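PDB 6GSZ: alpha-L-rhamnosidase from Aspergillus terreus, which probably hydrolyses terminal non-reducing alpha-L-rhamnose residues in alpha-L-rhamnosides and binds calcium ions. Local coordinates for residues Q350-V355 against F379-E384; I342-P347 against G405-T410; D265-D270 against Q387-S392; A375-T380 against S392-G397. All blocks are in the same frame, centred on the assembly; numbering follows the deposited sequence.

Contact 1 of 4, residues Q350-V355 against F379-E384. With CA (calcium ion), chain J.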
loop_
_atom_site.group_PDB
_atom_site.type_symbol
_atom_site.label_atom_id
_atom_site.label_comp_id
_atom_site.label_asym_id
_atom_site.label_seq_id
_atom_site.Cartn_x
_atom_site.Cartn_y
_atom_site.Cartn_z
ATOM N N GLN A 350 -18.856 3.795 34.246
ATOM C CA GLN A 350 -19.700 3.258 33.179
ATOM C C GLN A 350 -18.856 2.969 31.933
ATOM O O GLN A 350 -18.075 3.823 31.477
ATOM C CB GLN A 350 -20.818 4.238 32.840
ATOM C CG GLN A 350 -21.751 3.709 31.758
ATOM C CD GLN A 350 -23.074 4.405 31.794
ATOM O OE1 GLN A 350 -23.561 4.735 32.875
ATOM N NE2 GLN A 350 -23.682 4.603 30.632
ATOM N N THR A 351 -19.040 1.771 31.372
ATOM C CA THR A 351 -18.294 1.331 30.218
ATOM C C THR A 351 -19.167 1.366 28.957
ATOM O O THR A 351 -20.268 0.797 28.913
ATOM C CB THR A 351 -17.732 -0.083 30.446
ATOM O OG1 THR A 351 -16.984 -0.091 31.661
ATOM C CG2 THR A 351 -16.870 -0.588 29.298
ATOM N N ILE A 352 -18.620 1.993 27.908
ATOM C CA ILE A 352 -19.172 1.959 26.574
ATOM C C ILE A 352 -18.436 0.891 25.754
ATOM O O ILE A 352 -17.207 0.850 25.771
ATOM C CB ILE A 352 -19.013 3.328 25.882
ATOM C CG1 ILE A 352 -19.257 4.514 26.814
ATOM C CG2 ILE A 352 -19.872 3.382 24.633
ATOM C CD1 ILE A 352 -19.053 5.870 26.158
ATOM N N ARG A 353 -19.205 0.096 25.002
ATOM C CA ARG A 353 -18.654 -0.928 24.131
ATOM C C ARG A 353 -18.991 -0.587 22.676
ATOM O O ARG A 353 -20.135 -0.162 22.376
ATOM C CB ARG A 353 -19.225 -2.303 24.484
ATOM C CG ARG A 353 -18.591 -3.455 23.717
ATOM C CD ARG A 353 -19.189 -4.810 24.022
ATOM N NE ARG A 353 -20.557 -4.888 23.542
ATOM C CZ ARG A 353 -21.386 -5.890 23.792
ATOM N NH1 ARG A 353 -20.970 -6.935 24.493
ATOM N NH2 ARG A 353 -22.618 -5.858 23.307
ATOM N N PHE A 354 -17.978 -0.784 21.809
ATOM C CA PHE A 354 -18.084 -0.512 20.371
ATOM C C PHE A 354 -17.705 -1.767 19.600
ATOM O O PHE A 354 -16.559 -2.202 19.692
ATOM C CB PHE A 354 -17.148 0.631 19.990
ATOM C CG PHE A 354 -17.339 1.918 20.747
ATOM C CD1 PHE A 354 -18.255 2.853 20.342
ATOM C CD2 PHE A 354 -16.626 2.180 21.911
ATOM C CE1 PHE A 354 -18.429 4.036 21.039
ATOM C CE2 PHE A 354 -16.776 3.379 22.581
ATOM C CZ PHE A 354 -17.693 4.291 22.166
ATOM N N VAL A 355 -18.692 -2.377 18.920
ATOM C CA VAL A 355 -18.457 -3.591 18.155
ATOM C C VAL A 355 -18.514 -3.228 16.666
ATOM O O VAL A 355 -19.581 -2.799 16.180
ATOM C CB VAL A 355 -19.483 -4.693 18.507
ATOM C CG1 VAL A 355 -19.302 -5.937 17.662
ATOM C CG2 VAL A 355 -19.418 -5.076 19.986
ATOM N N PHE A 379 -14.573 1.577 26.492
ATOM C CA PHE A 379 -14.097 2.802 27.080
ATOM C C PHE A 379 -14.849 3.023 28.387
ATOM O O PHE A 379 -16.069 3.179 28.365
ATOM C CB PHE A 379 -14.309 3.992 26.139
ATOM C CG PHE A 379 -13.883 5.321 26.687
ATOM C CD1 PHE A 379 -12.563 5.737 26.615
ATOM C CD2 PHE A 379 -14.799 6.122 27.346
ATOM C CE1 PHE A 379 -12.158 6.937 27.163
ATOM C CE2 PHE A 379 -14.407 7.333 27.872
ATOM C CZ PHE A 379 -13.085 7.734 27.798
ATOM N N THR A 380 -14.104 3.042 29.489
ATOM C CA THR A 380 -14.728 3.310 30.795
ATOM C C THR A 380 -14.551 4.798 31.122
ATOM O O THR A 380 -13.406 5.339 31.167
ATOM C CB THR A 380 -14.205 2.419 31.904
ATOM O OG1 THR A 380 -14.457 1.065 31.538
ATOM C CG2 THR A 380 -14.837 2.753 33.248
ATOM N N LEU A 381 -15.698 5.452 31.351
ATOM C CA LEU A 381 -15.806 6.893 31.603
ATOM C C LEU A 381 -15.296 7.227 33.013
ATOM O O LEU A 381 -15.309 6.378 33.929
ATOM C CB LEU A 381 -17.279 7.299 31.499
ATOM C CG LEU A 381 -17.868 7.197 30.096
ATOM C CD1 LEU A 381 -19.329 6.772 30.140
ATOM C CD2 LEU A 381 -17.699 8.507 29.363
ATOM N N SER A 382 -14.879 8.478 33.197
ATOM C CA SER A 382 -14.353 8.956 34.482
ATOM C C SER A 382 -15.339 9.883 35.209
ATOM O O SER A 382 -15.111 10.151 36.391
ATOM C CB SER A 382 -13.060 9.690 34.298
ATOM O OG SER A 382 -13.303 10.929 33.657
ATOM N N GLY A 383 -16.368 10.366 34.500
ATOM C CA GLY A 383 -17.349 11.435 34.933
ATOM C C GLY A 383 -16.711 12.763 35.259
ATOM O O GLY A 383 -17.372 13.608 35.915
ATOM N N GLU A 384 -15.439 12.925 34.850
ATOM C CA GLU A 384 -14.665 14.166 34.999
ATOM C C GLU A 384 -14.793 14.961 33.700
ATOM O O GLU A 384 -13.806 15.162 32.964
ATOM C CB GLU A 384 -13.178 13.901 35.245
ATOM C CG GLU A 384 -12.883 13.049 36.464
ATOM C CD GLU A 384 -11.439 12.613 36.648
ATOM O OE1 GLU A 384 -10.511 12.993 35.889
ATOM O OE2 GLU A 384 -11.254 11.808 37.536
HETATM CA CA CA J . -9.105 11.260 36.860
HETATM O O HOH W 1 -7.381 9.490 36.856
HETATM O O HOH W 2 -7.338 12.604 35.984
HETATM O O HOH W 3 -10.205 9.290 37.735
HETATM O O HOH W 4 -9.637 10.454 34.731
#
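I352 leans across onto F379 and L381, and its side chain can be followed outward from the strand. I352 CB sits beside the carbonyl oxygen of F379. With chi1 at -40°, CG1 lies near its own backbone N and reaches L381, 4.0 Å from I352 CG1 to L381 CD1. The extended second torsion carries the terminal I352 CD1 to 4.1 Å from L381 CD1; at 4.4 Å from F379 CD2, it meets that ring obliquely. Farther along, F379 CB touches the edge of the F354 ring.

The backbone sets this register. I352 and F379 form an antiparallel hydrogen-bonded pair, with F379 N 2.8 Å from I352 O. Beyond it, L381 N donates to Q350 O at 2.9 Å. T351 and T380 make the neighbouring non-hydrogen-bonded pair on the other face, where T351 OG1 and T380 OG1 share a 2.8 Å hydrogen bond. Past the strand end, S382 OG accepts a hydrogen bond from E384 N, closing an ST turn, and in the conformer described both carboxylate oxygens of E384 bind a calcium ion that also carries four waters. I342 and V344 of strand 339-344 pack against F354, F379 and L381, the facing-sheet packing expected of a concanavalin-like beta-sandwich.

Contact 2 of 4, residues I342-P347 against G405-T410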
loop_
_atom_site.group_PDB
_atom_site.type_symbol
_atom_site.label_atom_id
_atom_site.label_comp_id
_atom_site.label_asym_id
_atom_site.label_seq_id
_atom_site.Cartn_x
_atom_site.Cartn_y
_atom_site.Cartn_z
ATOM N N ILE A 342 -14.270 9.660 19.917
ATOM C CA ILE A 342 -15.477 9.971 20.682
ATOM C C ILE A 342 -15.195 11.209 21.527
ATOM O O ILE A 342 -14.037 11.464 21.891
ATOM C CB ILE A 342 -15.949 8.782 21.554
ATOM C CG1 ILE A 342 -14.989 8.451 22.705
ATOM C CG2 ILE A 342 -16.264 7.592 20.660
ATOM C CD1 ILE A 342 -15.398 7.269 23.560
ATOM N N ARG A 343 -16.269 11.978 21.765
ATOM C CA ARG A 343 -16.261 13.092 22.665
ATOM C C ARG A 343 -17.515 12.966 23.522
ATOM O O ARG A 343 -18.626 13.106 23.006
ATOM C CB ARG A 343 -16.234 14.401 21.872
ATOM C CG ARG A 343 -14.942 14.603 21.092
ATOM C CD ARG A 343 -14.947 15.648 19.998
ATOM N NE ARG A 343 -13.614 15.868 19.432
ATOM C CZ ARG A 343 -13.331 16.822 18.545
ATOM N NH1 ARG A 343 -14.317 17.505 17.985
ATOM N NH2 ARG A 343 -12.077 17.105 18.238
ATOM N N VAL A 344 -17.332 12.643 24.804
ATOM C CA VAL A 344 -18.439 12.124 25.562
ATOM C C VAL A 344 -18.230 12.428 27.046
ATOM O O VAL A 344 -17.118 12.390 27.535
ATOM C CB VAL A 344 -18.578 10.609 25.320
ATOM C CG1 VAL A 344 -17.317 9.845 25.737
ATOM C CG2 VAL A 344 -19.816 10.032 25.992
ATOM N N LYS A 345 -19.344 12.673 27.748
ATOM C CA LYS A 345 -19.376 12.792 29.203
ATOM C C LYS A 345 -20.348 11.744 29.750
ATOM O O LYS A 345 -21.421 11.518 29.212
ATOM C CB LYS A 345 -19.823 14.195 29.652
ATOM C CG LYS A 345 -20.057 14.305 31.153
ATOM C CD LYS A 345 -20.085 15.711 31.679
ATOM C CE LYS A 345 -19.955 15.714 33.193
ATOM N NZ LYS A 345 -20.402 16.988 33.790
ATOM N N GLY A 346 -19.992 11.112 30.856
ATOM C CA GLY A 346 -20.902 10.165 31.432
ATOM C C GLY A 346 -20.454 9.729 32.812
ATOM O O GLY A 346 -19.406 10.160 33.288
ATOM N N PRO A 347 -21.234 8.848 33.466
ATOM C CA PRO A 347 -20.947 8.434 34.830
ATOM C C PRO A 347 -19.609 7.698 35.014
ATOM O O PRO A 347 -19.249 6.794 34.242
ATOM C CB PRO A 347 -22.108 7.483 35.140
ATOM C CG PRO A 347 -23.218 7.948 34.235
ATOM C CD PRO A 347 -22.476 8.228 32.948
ATOM N N GLY A 405 -24.012 0.880 26.216
ATOM C CA GLY A 405 -23.560 1.623 27.384
ATOM C C GLY A 405 -23.312 3.097 27.133
ATOM O O GLY A 405 -22.742 3.777 27.985
ATOM N N TRP A 406 -23.671 3.613 25.947
ATOM C CA TRP A 406 -23.492 5.039 25.671
ATOM C C TRP A 406 -24.302 5.856 26.668
ATOM O O TRP A 406 -25.468 5.550 26.908
ATOM C CB TRP A 406 -23.859 5.380 24.218
ATOM C CG TRP A 406 -23.567 6.805 23.874
ATOM C CD1 TRP A 406 -24.367 7.885 24.096
ATOM C CD2 TRP A 406 -22.341 7.312 23.301
ATOM N NE1 TRP A 406 -23.747 9.029 23.678
ATOM C CE2 TRP A 406 -22.496 8.707 23.184
ATOM C CE3 TRP A 406 -21.150 6.721 22.864
ATOM C CZ2 TRP A 406 -21.508 9.517 22.642
ATOM C CZ3 TRP A 406 -20.164 7.525 22.342
ATOM C CH2 TRP A 406 -20.335 8.907 22.245
ATOM N N PRO A 407 -23.710 6.887 27.304
ATOM C CA PRO A 407 -24.393 7.601 28.377
ATOM C C PRO A 407 -25.497 8.542 27.878
ATOM O O PRO A 407 -25.363 9.223 26.856
ATOM C CB PRO A 407 -23.268 8.367 29.091
ATOM C CG PRO A 407 -22.211 8.563 28.029
ATOM C CD PRO A 407 -22.341 7.384 27.093
ATOM N N ALA A 408 -26.592 8.545 28.628
ATOM C CA ALA A 408 -27.706 9.455 28.418
ATOM C C ALA A 408 -27.233 10.922 28.450
ATOM O O ALA A 408 -27.816 11.778 27.773
ATOM C CB ALA A 408 -28.743 9.169 29.471
ATOM N N ASP A 409 -26.169 11.207 29.221
ATOM C CA ASP A 409 -25.653 12.581 29.404
ATOM C C ASP A 409 -25.213 13.219 28.074
ATOM O O ASP A 409 -25.221 14.438 27.970
ATOM C CB ASP A 409 -24.448 12.627 30.355
ATOM C CG ASP A 409 -24.675 11.921 31.700
ATOM O OD1 ASP A 409 -25.240 12.662 32.642
ATOM O OD2 ASP A 409 -24.457 10.658 31.776
ATOM N N THR A 410 -24.776 12.417 27.089
ATOM C CA THR A 410 -24.290 12.933 25.816
ATOM C C THR A 410 -25.139 12.379 24.667
ATOM O O THR A 410 -25.343 11.168 24.534
ATOM C CB THR A 410 -22.820 12.555 25.583
ATOM O OG1 THR A 410 -21.998 13.074 26.643
ATOM C CG2 THR A 410 -22.293 13.095 24.271
#
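V344 sets its CG2 methyl over one face of the W406 indole, the two side chains running past each other in opposite senses. V344 CG2 is anti to its backbone N, which drops this methyl onto the six-membered ring in a CH-pi contact, 4.0 Å from V344 CG2 to the W406 ring centroid and 21° off the normal. P407 CD rests over the same face of its neighbour's indole, also offset toward the rim. I342 takes a different approach: its CG2 comes in at the ring edge, 4.2 Å from W406 CZ3. V344 and P407 cross at about a right angle, and V344 CG2 presses tightly on P407 CG at 3.5 Å.

Here the end of strand 339-344, from one sheet of the sandwich, meets the loop that leaves strand 400-404 of the other, folded as a type I turn from P407 to T410. T410 OG1 accepts from K345 N (2.9 Å, 168°), fastening that loop to the strand end. The indole is fixed from within its own segment, since W406 NE1 donates to T410 O at 2.8 Å; the oxygen lies in the ring plane, although the donor stands above the carbonyl plane. Toward the surface, P347 CD sits 3.3 Å from D409 OD2.

Contact 3 of 4, residues D265-D270 against Q387-S392. With CA (calcium ion), chain O; CA (calcium ion), chain B.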
loop_
_atom_site.group_PDB
_atom_site.type_symbol
_atom_site.label_atom_id
_atom_site.label_comp_id
_atom_site.label_asym_id
_atom_site.label_seq_id
_atom_site.Cartn_x
_atom_site.Cartn_y
_atom_site.Cartn_z
ATOM N N ASP A 265 -8.340 -7.929 18.494
ATOM C CA ASP A 265 -9.467 -7.910 19.419
ATOM C C ASP A 265 -9.941 -6.512 19.827
ATOM O O ASP A 265 -11.104 -6.363 20.175
ATOM C CB ASP A 265 -9.224 -8.798 20.633
ATOM C CG ASP A 265 -9.378 -10.293 20.357
ATOM O OD1 ASP A 265 -9.922 -10.669 19.269
ATOM O OD2 ASP A 265 -8.905 -11.100 21.220
ATOM N N GLY A 266 -9.080 -5.499 19.759
ATOM C CA GLY A 266 -9.430 -4.137 20.081
ATOM C C GLY A 266 -8.765 -3.669 21.373
ATOM O O GLY A 266 -7.821 -4.262 21.872
ATOM N N GLU A 267 -9.283 -2.567 21.882
ATOM C CA GLU A 267 -8.681 -1.846 23.008
ATOM C C GLU A 267 -9.702 -1.692 24.146
ATOM O O GLU A 267 -10.847 -1.262 23.905
ATOM C CB GLU A 267 -8.213 -0.451 22.592
ATOM C CG GLU A 267 -7.688 0.356 23.764
ATOM C CD GLU A 267 -6.845 1.566 23.400
ATOM O OE1 GLU A 267 -5.945 1.404 22.510
ATOM O OE2 GLU A 267 -7.170 2.679 23.913
ATOM N N GLU A 268 -9.248 -2.003 25.377
ATOM C CA GLU A 268 -9.965 -1.713 26.637
ATOM C C GLU A 268 -9.194 -0.571 27.320
ATOM O O GLU A 268 -8.000 -0.717 27.613
ATOM C CB GLU A 268 -10.059 -2.942 27.521
ATOM C CG GLU A 268 -10.692 -2.630 28.859
ATOM C CD GLU A 268 -10.890 -3.796 29.808
ATOM O OE1 GLU A 268 -10.732 -4.957 29.423
ATOM O OE2 GLU A 268 -11.245 -3.518 30.975
ATOM N N TYR A 269 -9.889 0.554 27.508
ATOM C CA TYR A 269 -9.310 1.760 28.094
ATOM C C TYR A 269 -10.136 2.128 29.324
ATOM O O TYR A 269 -11.339 2.338 29.199
ATOM C CB TYR A 269 -9.348 2.875 27.049
ATOM C CG TYR A 269 -8.660 4.151 27.429
ATOM C CD1 TYR A 269 -9.320 5.141 28.145
ATOM C CD2 TYR A 269 -7.352 4.399 27.059
ATOM C CE1 TYR A 269 -8.697 6.342 28.466
ATOM C CE2 TYR A 269 -6.721 5.588 27.370
ATOM C CZ TYR A 269 -7.386 6.572 28.086
ATOM O OH TYR A 269 -6.739 7.726 28.409
ATOM N N ASP A 270 -9.447 2.329 30.442
ATOM C CA ASP A 270 -10.101 2.744 31.708
ATOM C C ASP A 270 -9.613 4.146 32.036
ATOM O O ASP A 270 -8.519 4.299 32.587
ATOM C CB ASP A 270 -9.867 1.755 32.843
ATOM C CG ASP A 270 -10.641 2.094 34.102
ATOM O OD1 ASP A 270 -11.227 3.221 34.164
ATOM O OD2 ASP A 270 -10.644 1.205 35.009
ATOM N N GLN A 387 -14.880 13.883 27.781
ATOM C CA GLN A 387 -13.632 13.159 27.504
ATOM C C GLN A 387 -13.522 12.936 25.989
ATOM O O GLN A 387 -14.516 12.757 25.343
ATOM C CB GLN A 387 -13.648 11.823 28.240
ATOM C CG GLN A 387 -13.816 11.979 29.752
ATOM C CD GLN A 387 -13.846 10.641 30.449
ATOM O OE1 GLN A 387 -14.917 10.167 30.859
ATOM N NE2 GLN A 387 -12.678 10.008 30.550
ATOM N N GLU A 388 -12.293 12.974 25.458
ATOM C CA GLU A 388 -12.043 12.627 24.084
ATOM C C GLU A 388 -11.124 11.406 24.044
ATOM O O GLU A 388 -10.144 11.333 24.800
ATOM C CB GLU A 388 -11.421 13.792 23.341
ATOM C CG GLU A 388 -12.354 14.965 23.230
ATOM C CD GLU A 388 -11.845 16.079 22.347
ATOM O OE1 GLU A 388 -10.619 16.167 22.159
ATOM O OE2 GLU A 388 -12.678 16.834 21.840
ATOM N N TRP A 389 -11.447 10.462 23.157
ATOM C CA TRP A 389 -10.674 9.217 23.075
ATOM C C TRP A 389 -10.649 8.718 21.643
ATOM O O TRP A 389 -11.646 8.752 20.927
ATOM C CB TRP A 389 -11.246 8.176 24.036
ATOM C CG TRP A 389 -10.681 6.789 23.925
ATOM C CD1 TRP A 389 -9.569 6.305 24.549
ATOM C CD2 TRP A 389 -11.188 5.708 23.130
ATOM N NE1 TRP A 389 -9.370 4.988 24.229
ATOM C CE2 TRP A 389 -10.338 4.603 23.339
ATOM C CE3 TRP A 389 -12.242 5.584 22.213
ATOM C CZ2 TRP A 389 -10.566 3.379 22.720
ATOM C CZ3 TRP A 389 -12.460 4.372 21.597
ATOM C CH2 TRP A 389 -11.628 3.287 21.851
ATOM N N GLU A 390 -9.490 8.139 21.335
ATOM C CA GLU A 390 -9.279 7.256 20.206
ATOM C C GLU A 390 -8.404 6.122 20.722
ATOM O O GLU A 390 -7.547 6.364 21.594
ATOM C CB GLU A 390 -8.526 7.916 19.037
ATOM C CG GLU A 390 -9.294 9.008 18.338
ATOM C CD GLU A 390 -8.537 9.755 17.238
ATOM O OE1 GLU A 390 -7.598 9.188 16.594
ATOM O OE2 GLU A 390 -8.927 10.910 17.011
ATOM N N PRO A 391 -8.556 4.891 20.201
ATOM C CA PRO A 391 -7.642 3.820 20.590
ATOM C C PRO A 391 -6.236 4.112 20.076
ATOM O O PRO A 391 -6.060 4.894 19.110
ATOM C CB PRO A 391 -8.245 2.563 19.971
ATOM C CG PRO A 391 -9.014 3.110 18.763
ATOM C CD PRO A 391 -9.524 4.483 19.168
ATOM N N SER A 392 -5.263 3.408 20.641
ATOM C CA SER A 392 -3.851 3.653 20.359
ATOM C C SER A 392 -3.178 2.562 19.542
ATOM O O SER A 392 -2.373 2.881 18.642
ATOM C CB SER A 392 -3.082 3.823 21.662
ATOM O OG SER A 392 -3.447 5.022 22.320
HETATM CA CA CA O . -11.971 -5.709 31.320
HETATM CA CA CA B . -3.231 7.179 21.212
HETATM O O HOH W 5 -5.929 5.000 23.464
HETATM O O HOH W 6 -5.259 8.082 20.979
HETATM O O HOH W 7 -13.308 -7.111 32.747
HETATM O O HOH W 8 -10.122 -5.803 32.684
HETATM O O HOH W 9 -3.240 7.984 23.053
#
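The carboxylate of E267 is gripped from the 387-392 side by two N-H groups, one on each oxygen. S392 N points straight at E267 OE1 (2.8 Å, 178°) from the syn side. W389 NE1 reaches E267 OE2 from the anti side at 3.2 Å, a more bent bond at 141°, with the indole turned steeply against the carboxylate plane. Water 5 also donates to E267 OE2 and to E390 O while accepting from S392 OG.

The pyrrole part of the same indole lies over one face of the Y269 ring: W389 CD1 stands above the middle of that ring and W389 NE1 is 3.4 Å from Y269 CG, the two planes meeting obliquely. Strand 266-270, from the N-terminal family region, pairs in parallel with strand 376-380 in a sheet of the concanavalin-like sandwich, while W389 reaches in from the facing sheet.

Farther out, S261 OG bonds to E267 OE1, and E274 holds the hydroxyl of Y269. S392 OG binds a calcium ion at 2.4 Å together with E158, and water 6 on that ion donates to E390 O. E268, on the next position of the strand, points away from W389 and chelates a second calcium ion through both carboxylate oxygens.

Contact 4 of 4, residues A375-T380 against S392-G397. With CA (calcium ion), chain B.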
loop_
_atom_site.group_PDB
_atom_site.type_symbol
_atom_site.label_atom_id
_atom_site.label_comp_id
_atom_site.label_asym_id
_atom_site.label_seq_id
_atom_site.Cartn_x
_atom_site.Cartn_y
_atom_site.Cartn_z
ATOM N N ALA A 375 -12.702 -7.168 17.311
ATOM C CA ALA A 375 -12.898 -5.793 16.775
ATOM C C ALA A 375 -13.826 -4.980 17.685
ATOM O O ALA A 375 -14.758 -4.334 17.209
ATOM C CB ALA A 375 -13.405 -5.816 15.330
ATOM N N THR A 376 -13.562 -5.087 19.003
ATOM C CA THR A 376 -14.406 -4.502 20.038
ATOM C C THR A 376 -13.555 -3.648 20.971
ATOM O O THR A 376 -12.577 -4.149 21.535
ATOM C CB THR A 376 -15.147 -5.598 20.795
ATOM O OG1 THR A 376 -16.019 -6.294 19.903
ATOM C CG2 THR A 376 -15.960 -5.077 21.963
ATOM N N ASP A 377 -13.957 -2.381 21.102
ATOM C CA ASP A 377 -13.303 -1.474 22.018
ATOM C C ASP A 377 -14.228 -1.192 23.201
ATOM O O ASP A 377 -15.447 -1.125 23.036
ATOM C CB ASP A 377 -12.902 -0.186 21.322
ATOM C CG ASP A 377 -11.961 -0.402 20.150
ATOM O OD1 ASP A 377 -11.157 -1.402 20.177
ATOM O OD2 ASP A 377 -12.043 0.426 19.220
ATOM N N HIS A 378 -13.627 -1.032 24.380
ATOM C CA HIS A 378 -14.343 -0.672 25.595
ATOM C C HIS A 378 -13.728 0.600 26.154
ATOM O O HIS A 378 -12.500 0.635 26.331
ATOM C CB HIS A 378 -14.250 -1.761 26.657
ATOM C CG HIS A 378 -14.991 -3.020 26.349
ATOM N ND1 HIS A 378 -14.468 -4.014 25.566
ATOM C CD2 HIS A 378 -16.203 -3.455 26.755
ATOM C CE1 HIS A 378 -15.316 -5.030 25.515
ATOM N NE2 HIS A 378 -16.400 -4.714 26.238
ATOM N N PHE A 379 -14.573 1.577 26.492
ATOM C CA PHE A 379 -14.097 2.802 27.080
ATOM C C PHE A 379 -14.849 3.023 28.387
ATOM O O PHE A 379 -16.069 3.179 28.365
ATOM C CB PHE A 379 -14.309 3.992 26.139
ATOM C CG PHE A 379 -13.883 5.321 26.687
ATOM C CD1 PHE A 379 -12.563 5.737 26.615
ATOM C CD2 PHE A 379 -14.799 6.122 27.346
ATOM C CE1 PHE A 379 -12.158 6.937 27.163
ATOM C CE2 PHE A 379 -14.407 7.333 27.872
ATOM C CZ PHE A 379 -13.085 7.734 27.798
ATOM N N THR A 380 -14.104 3.042 29.489
ATOM C CA THR A 380 -14.728 3.310 30.795
ATOM C C THR A 380 -14.551 4.798 31.122
ATOM O O THR A 380 -13.406 5.339 31.167
ATOM C CB THR A 380 -14.205 2.419 31.904
ATOM O OG1 THR A 380 -14.457 1.065 31.538
ATOM C CG2 THR A 380 -14.837 2.753 33.248
ATOM N N SER A 392 -5.263 3.408 20.641
ATOM C CA SER A 392 -3.851 3.653 20.359
ATOM C C SER A 392 -3.178 2.562 19.542
ATOM O O SER A 392 -2.373 2.881 18.642
ATOM C CB SER A 392 -3.082 3.823 21.662
ATOM O OG SER A 392 -3.447 5.022 22.320
ATOM N N PHE A 393 -3.489 1.298 19.788
ATOM C CA PHE A 393 -2.686 0.204 19.181
ATOM C C PHE A 393 -3.562 -0.874 18.543
ATOM O O PHE A 393 -3.152 -2.059 18.446
ATOM C CB PHE A 393 -1.740 -0.406 20.213
ATOM C CG PHE A 393 -0.877 0.623 20.906
ATOM C CD1 PHE A 393 0.027 1.397 20.194
ATOM C CD2 PHE A 393 -1.005 0.858 22.283
ATOM C CE1 PHE A 393 0.812 2.345 20.839
ATOM C CE2 PHE A 393 -0.234 1.825 22.916
ATOM C CZ PHE A 393 0.687 2.554 22.198
ATOM N N THR A 394 -4.733 -0.467 18.057
ATOM C CA THR A 394 -5.608 -1.385 17.332
ATOM C C THR A 394 -6.055 -0.697 16.041
ATOM O O THR A 394 -5.923 0.504 15.890
ATOM C CB THR A 394 -6.817 -1.804 18.191
ATOM O OG1 THR A 394 -7.547 -2.848 17.547
ATOM C CG2 THR A 394 -7.773 -0.662 18.422
ATOM N N TYR A 395 -6.710 -1.469 15.161
ATOM C CA TYR A 395 -7.456 -0.844 14.082
ATOM C C TYR A 395 -8.549 -1.813 13.652
ATOM O O TYR A 395 -8.432 -3.008 13.919
ATOM C CB TYR A 395 -6.552 -0.415 12.905
ATOM C CG TYR A 395 -5.986 -1.491 12.011
ATOM C CD1 TYR A 395 -4.851 -2.239 12.273
ATOM C CD2 TYR A 395 -6.564 -1.682 10.765
ATOM C CE1 TYR A 395 -4.290 -3.087 11.329
ATOM C CE2 TYR A 395 -6.044 -2.561 9.833
ATOM C CZ TYR A 395 -4.887 -3.247 10.094
ATOM O OH TYR A 395 -4.300 -4.056 9.153
ATOM N N HIS A 396 -9.564 -1.282 12.963
ATOM C CA HIS A 396 -10.704 -2.088 12.556
ATOM C C HIS A 396 -11.084 -1.758 11.108
ATOM O O HIS A 396 -10.862 -0.652 10.653
ATOM C CB HIS A 396 -11.900 -1.827 13.468
ATOM C CG HIS A 396 -11.601 -1.684 14.917
ATOM N ND1 HIS A 396 -11.021 -2.674 15.684
ATOM C CD2 HIS A 396 -11.783 -0.614 15.701
ATOM C CE1 HIS A 396 -10.943 -2.213 16.940
ATOM N NE2 HIS A 396 -11.414 -0.965 16.983
ATOM N N GLY A 397 -11.752 -2.715 10.483
ATOM C CA GLY A 397 -12.333 -2.527 9.158
ATOM C C GLY A 397 -13.845 -2.615 9.306
ATOM O O GLY A 397 -14.337 -3.624 9.749
HETATM CA CA CA B . -3.231 7.179 21.212
HETATM O O HOH W 9 -3.240 7.984 23.053
HETATM O O HOH W 6 -5.259 8.082 20.979
#
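H396 and D377 reach for each other from opposite directions, the carboxylate meeting the imidazole at its NE2 edge, and make the tight centre of this contact. H396 NE2 donates to D377 OD2 over 2.7 Å at 164°, using the syn side of the carboxylate. The oxygen lies close to the imidazole plane, yet the donor stands 30° out of the carboxylate plane, and the two flat groups are turned 42° against each other. D377 CG lies beside its own backbone N, and this turns the carboxylate toward the histidine. The second oxygen stays close as well, with D377 OD1 3.3 Å from H396 CE1, and it accepts from E267 N of the adjoining strand. At the far end of the imidazole, H396 ND1 is 3.8 Å from A375 CA and 4.0 Å from A375 CB, while A375 O stands over one face toward the rim. H356 stacks on the ring from strand 351-361.

Away from this centre the packing thins quickly. T394 adds just its methyl, T394 CG2 lying 3.9 Å from D377 OD1, and gives its hydroxyl to E262 O. T376, partly exposed, turns its side chain away and bonds to K374 O. At the other end the two segments diverge, leaving calcium-bound S392 well clear of strand 376-380.

Chemically, a buried carboxylate satisfied by a backbone N-H and an imidazole N-H suggests that D377 stays ionised. Its negative charge would be expected to keep the proton on H396 NE2 and perhaps to favour a protonated ring.

The four contacts form one continuous patch of the sandwich. Contacts 3 and 4 have centres about 6 Å apart and share S392 with its calcium ion; E267 O to H378 N, 2.8 Å, ties their strands directly. Contacts 1 and 4 use the same strand, 376-380, and F354 N meets D377 O at 2.8 Å. Contact 2 lies about 7 Å from contact 1, centre to centre, joined by Q350 NE2 to G405 O, and about 17 Å from contact 4. V344 O to Q387 N, 2.7 Å, links contacts 2 and 3. The bound glucose sits elsewhere, but the backbone O of Y395 in contact 4 accepts from R467 NH1, next in sequence to E466 of that pocket.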